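N-(5'-phosphoribosyl)anthranilate isomerase (Jonesia denitrificans, PDB 4WUI) probably catalyses the isomerisation of N-(5-phospho-beta-D-ribosyl)anthranilate to 1-(2-carboxyphenylamino)-1-deoxy-D-ribulose 5-phosphate, the third step from chorismate to L-tryptophan. Local coordinates at residues A[20-34]-A[51-65]. Residues are numbered along the deposited sequence; the frame is centred on the assembly and turned at random. Where two conformers were deposited one is given.
Sequences AQAAHVDAIGFVHAP and TVDCTIDTVLVVATT. With CIT (citric acid), chain D.
A bend at chi2 (-93°) turns the Q21 amide toward D53, while H32, with CG anti to its backbone N (chi1 -178°), carries its ring toward T65. In one of its two conformers, the Q21 amide bonds with both of its ends: D53 N donates to a lone pair of Q21 OE1 in the carbonyl plane, and Q21 NE2 reaches D53 OD1 at 3.0 Å, meeting it from above the carboxylate. T55 N donates to D53 OD1, making an Asx turn, and T55 OG1 adds a third donor to that oxygen. I56 CD1 crosses the Q21 amide obliquely, 3.5 Å from Q21 CD, while I56 CG2 lies 3.8 Å from I28 CG1.

Strands 27-32 and 57-62 then pair in parallel at 28°, with bonds alternating from D57 N to D26 O through H32 N to V61 O; F30 N to V59 O (2.8 Å) is nearly straight. Beyond them, H32 NE2 donates in its ring plane to O6 of a citrate probably from the crystallisation liquor (2.7 Å), T65 OG1 donates to citrate O5, and H32 ND1 bonds L40 O. H32 CD2 lies 3.4 Å from T65 OG1. With an alanine here, citrate O6 and L40 O would probably both lose their imidazole partner, leaving a gap beside T65.

These are neighbouring strands of the eight-stranded TIM barrel, linked by helix 42-50 as a beta-alpha-beta unit; F30 and L60 face that helix, L60 also meets helix 67-77, and A27 leans on strand 5-8.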
# COMPACT_ATOMS: atom_id res chain seq x y z
N ALA A 20 -9.79 7.26 7.46
CA ALA A 20 -8.57 7.55 6.72
C ALA A 20 -8.47 9.06 6.40
O ALA A 20 -7.38 9.64 6.50
CB ALA A 20 -8.54 6.72 5.47
N GLN A 21 -9.59 9.70 6.02
CA GLN A 21 -9.60 11.14 5.74
C GLN A 21 -9.35 11.91 7.04
O GLN A 21 -8.66 12.92 7.03
CB GLN A 21 -10.93 11.60 5.11
CG GLN A 21 -11.28 11.02 3.70
CD GLN A 21 -10.85 11.83 2.43
OE1 GLN A 21 -11.40 11.57 1.36
NE2 GLN A 21 -9.87 12.72 2.53
N ALA A 22 -9.96 11.48 8.14
CA ALA A 22 -9.79 12.17 9.41
C ALA A 22 -8.35 12.11 9.91
O ALA A 22 -7.89 13.03 10.58
CB ALA A 22 -10.74 11.62 10.46
N ALA A 23 -7.65 11.03 9.60
CA ALA A 23 -6.25 10.85 9.98
C ALA A 23 -5.29 11.45 8.94
O ALA A 23 -4.09 11.41 9.12
CB ALA A 23 -5.95 9.39 10.14
N HIS A 24 -5.81 12.00 7.85
CA HIS A 24 -5.00 12.64 6.82
C HIS A 24 -3.96 11.69 6.25
O HIS A 24 -2.79 12.07 6.09
CB HIS A 24 -4.39 13.95 7.33
CG HIS A 24 -5.45 14.93 7.70
ND1 HIS A 24 -6.01 15.01 8.96
CD2 HIS A 24 -6.17 15.77 6.93
CE1 HIS A 24 -6.95 15.94 8.98
NE2 HIS A 24 -7.07 16.41 7.75
N VAL A 25 -4.38 10.47 5.93
CA VAL A 25 -3.49 9.56 5.22
C VAL A 25 -3.18 10.11 3.83
O VAL A 25 -3.85 10.99 3.30
CB VAL A 25 -4.05 8.13 5.12
CG1 VAL A 25 -4.37 7.55 6.51
CG2 VAL A 25 -5.23 8.06 4.16
N ASP A 26 -2.16 9.53 3.21
CA ASP A 26 -1.76 9.93 1.87
C ASP A 26 -2.36 9.12 0.75
O ASP A 26 -2.46 9.61 -0.39
CB ASP A 26 -0.25 9.92 1.77
CG ASP A 26 0.36 10.82 2.80
OD1 ASP A 26 0.07 12.02 2.79
OD2 ASP A 26 1.09 10.32 3.66
N ALA A 27 -2.76 7.87 1.04
CA ALA A 27 -3.30 6.98 -0.00
C ALA A 27 -4.25 5.99 0.62
O ALA A 27 -4.08 5.58 1.78
CB ALA A 27 -2.19 6.24 -0.75
N ILE A 28 -5.21 5.57 -0.20
CA ILE A 28 -6.15 4.51 0.13
C ILE A 28 -6.13 3.50 -1.00
O ILE A 28 -6.27 3.88 -2.18
CB ILE A 28 -7.60 5.04 0.30
CG1 ILE A 28 -7.72 5.87 1.57
CG2 ILE A 28 -8.60 3.89 0.28
CD1 ILE A 28 -9.04 6.69 1.69
N GLY A 29 -5.95 2.23 -0.66
CA GLY A 29 -6.04 1.15 -1.62
C GLY A 29 -7.38 0.43 -1.62
O GLY A 29 -7.94 0.14 -0.58
N PHE A 30 -7.85 0.14 -2.82
CA PHE A 30 -9.06 -0.64 -3.08
C PHE A 30 -8.62 -1.89 -3.82
O PHE A 30 -8.05 -1.80 -4.92
CB PHE A 30 -10.05 0.17 -3.93
CG PHE A 30 -10.51 1.43 -3.26
CD1 PHE A 30 -11.18 1.40 -2.03
CD2 PHE A 30 -10.31 2.68 -3.84
CE1 PHE A 30 -11.60 2.58 -1.42
CE2 PHE A 30 -10.74 3.84 -3.20
CZ PHE A 30 -11.38 3.78 -2.00
N VAL A 31 -8.83 -3.04 -3.19
CA VAL A 31 -8.35 -4.30 -3.71
C VAL A 31 -9.36 -4.94 -4.64
O VAL A 31 -10.53 -5.09 -4.31
CB VAL A 31 -8.01 -5.24 -2.55
CG1 VAL A 31 -7.74 -6.68 -3.01
CG2 VAL A 31 -6.86 -4.70 -1.74
N HIS A 32 -8.89 -5.34 -5.83
CA HIS A 32 -9.64 -6.11 -6.77
C HIS A 32 -8.82 -7.37 -7.01
O HIS A 32 -7.81 -7.33 -7.71
CB HIS A 32 -9.84 -5.35 -8.07
CG HIS A 32 -10.66 -6.10 -9.06
ND1 HIS A 32 -12.03 -6.25 -8.98
CD2 HIS A 32 -10.27 -6.74 -10.18
CE1 HIS A 32 -12.45 -6.96 -10.00
NE2 HIS A 32 -11.41 -7.28 -10.74
N ALA A 33 -9.22 -8.44 -6.33
CA ALA A 33 -8.44 -9.68 -6.25
C ALA A 33 -9.38 -10.69 -5.63
O ALA A 33 -9.55 -10.72 -4.42
CB ALA A 33 -7.20 -9.51 -5.38
N PRO A 34 -10.05 -11.51 -6.46
CA PRO A 34 -11.08 -12.42 -5.95
C PRO A 34 -10.62 -13.41 -4.89
O PRO A 34 -11.46 -14.04 -4.24
CB PRO A 34 -11.55 -13.15 -7.21
CG PRO A 34 -11.35 -12.16 -8.29
CD PRO A 34 -10.05 -11.49 -7.94
N THR A 51 -15.78 8.97 -3.74
CA THR A 51 -16.02 9.65 -2.46
C THR A 51 -14.74 10.20 -1.83
O THR A 51 -14.84 10.95 -0.88
CB THR A 51 -16.68 8.73 -1.42
OG1 THR A 51 -15.77 7.75 -0.93
CG2 THR A 51 -17.94 8.04 -1.98
N VAL A 52 -13.57 9.83 -2.32
CA VAL A 52 -12.29 10.24 -1.72
C VAL A 52 -11.90 11.62 -2.28
O VAL A 52 -11.98 11.84 -3.49
CB VAL A 52 -11.21 9.18 -2.05
CG1 VAL A 52 -9.87 9.61 -1.47
CG2 VAL A 52 -11.60 7.83 -1.53
N ASP A 53 -11.47 12.53 -1.43
CA ASP A 53 -11.09 13.87 -1.95
C ASP A 53 -9.68 13.90 -2.53
O ASP A 53 -8.97 12.88 -2.54
CB ASP A 53 -11.33 14.99 -0.94
CG ASP A 53 -10.30 15.06 0.16
OD1 ASP A 53 -9.24 14.40 0.10
OD2 ASP A 53 -10.57 15.84 1.11
N CYS A 54 -9.25 15.06 -3.04
CA CYS A 54 -8.02 15.14 -3.81
C CYS A 54 -6.79 15.17 -2.92
O CYS A 54 -5.67 15.28 -3.43
CB CYS A 54 -8.01 16.37 -4.73
SG CYS A 54 -7.79 17.95 -3.81
N THR A 55 -6.98 15.08 -1.60
CA THR A 55 -5.81 15.01 -0.69
C THR A 55 -5.30 13.60 -0.47
O THR A 55 -4.32 13.40 0.29
CB THR A 55 -6.09 15.68 0.66
OG1 THR A 55 -6.89 14.82 1.48
CG2 THR A 55 -6.74 17.03 0.49
N ILE A 56 -5.95 12.63 -1.11
CA ILE A 56 -5.59 11.23 -0.98
C ILE A 56 -5.43 10.61 -2.36
O ILE A 56 -6.31 10.76 -3.20
CB ILE A 56 -6.66 10.45 -0.17
CG1 ILE A 56 -6.72 10.97 1.27
CG2 ILE A 56 -6.39 8.94 -0.19
CD1 ILE A 56 -7.70 10.24 2.18
N ASP A 57 -4.31 9.93 -2.60
CA ASP A 57 -4.16 9.14 -3.79
C ASP A 57 -4.98 7.85 -3.66
O ASP A 57 -4.80 7.09 -2.72
CB ASP A 57 -2.67 8.76 -3.97
CG ASP A 57 -1.77 9.91 -4.34
OD1 ASP A 57 -2.23 10.83 -5.01
OD2 ASP A 57 -0.56 9.86 -3.99
N THR A 58 -5.87 7.62 -4.62
CA THR A 58 -6.59 6.36 -4.67
C THR A 58 -5.81 5.35 -5.51
O THR A 58 -5.27 5.68 -6.56
CB THR A 58 -8.00 6.59 -5.23
OG1 THR A 58 -7.89 7.17 -6.53
CG2 THR A 58 -8.85 7.45 -4.31
N VAL A 59 -5.78 4.11 -5.03
CA VAL A 59 -4.95 3.08 -5.61
C VAL A 59 -5.79 1.85 -5.87
O VAL A 59 -6.39 1.29 -4.95
CB VAL A 59 -3.77 2.73 -4.67
CG1 VAL A 59 -2.84 1.74 -5.35
CG2 VAL A 59 -3.03 3.98 -4.21
N LEU A 60 -5.83 1.40 -7.12
CA LEU A 60 -6.41 0.11 -7.48
C LEU A 60 -5.33 -0.94 -7.32
O LEU A 60 -4.27 -0.85 -7.94
CB LEU A 60 -6.92 0.12 -8.92
CG LEU A 60 -7.40 -1.22 -9.44
CD1 LEU A 60 -8.65 -1.68 -8.67
CD2 LEU A 60 -7.71 -1.16 -10.91
N VAL A 61 -5.60 -1.94 -6.47
CA VAL A 61 -4.62 -2.98 -6.17
C VAL A 61 -5.08 -4.29 -6.79
O VAL A 61 -6.16 -4.79 -6.44
CB VAL A 61 -4.45 -3.13 -4.64
CG1 VAL A 61 -3.45 -4.19 -4.32
CG2 VAL A 61 -4.07 -1.80 -4.00
N VAL A 62 -4.31 -4.83 -7.73
CA VAL A 62 -4.65 -6.07 -8.41
C VAL A 62 -3.56 -7.12 -8.22
O VAL A 62 -2.41 -6.81 -7.90
CB VAL A 62 -4.90 -5.84 -9.92
CG1 VAL A 62 -6.16 -5.02 -10.13
CG2 VAL A 62 -3.70 -5.15 -10.58
N ALA A 63 -3.94 -8.37 -8.45
CA ALA A 63 -3.05 -9.50 -8.26
C ALA A 63 -3.09 -10.52 -9.39
O ALA A 63 -2.05 -11.00 -9.83
CB ALA A 63 -3.36 -10.20 -6.93
N THR A 64 -4.30 -10.87 -9.85
CA THR A 64 -4.53 -11.97 -10.77
C THR A 64 -5.28 -11.52 -12.02
O THR A 64 -5.64 -12.33 -12.86
CB THR A 64 -5.30 -13.13 -10.06
OG1 THR A 64 -6.47 -12.61 -9.44
CG2 THR A 64 -4.41 -13.80 -9.02
N THR A 65 -5.56 -10.24 -12.14
CA THR A 65 -6.31 -9.68 -13.26
C THR A 65 -5.37 -9.52 -14.47
O THR A 65 -4.33 -8.90 -14.35
CB THR A 65 -6.90 -8.32 -12.86
OG1 THR A 65 -7.74 -8.45 -11.70
CG2 THR A 65 -7.67 -7.69 -14.00
C1 CIT D . -12.93 -11.15 -11.38
O1 CIT D . -12.77 -10.01 -10.94
O2 CIT D . -13.79 -11.91 -10.89
C2 CIT D . -12.14 -11.75 -12.48
C3 CIT D . -11.71 -10.76 -13.56
O7 CIT D . -12.85 -10.11 -14.17
C4 CIT D . -11.00 -11.64 -14.58
C5 CIT D . -10.82 -10.88 -15.87
O3 CIT D . -10.23 -9.78 -15.88
O4 CIT D . -11.25 -11.31 -16.96
C6 CIT D . -10.78 -9.72 -12.98
O5 CIT D . -9.72 -10.08 -12.42
O6 CIT D . -11.09 -8.51 -13.09
O HOH W 1 -8.04 13.85 4.47
O HOH W 2 -14.10 11.31 1.50
O HOH W 3 -5.51 13.27 3.51
O HOH W 4 -2.01 12.36 -0.75
O HOH W 5 -6.64 -9.09 -9.30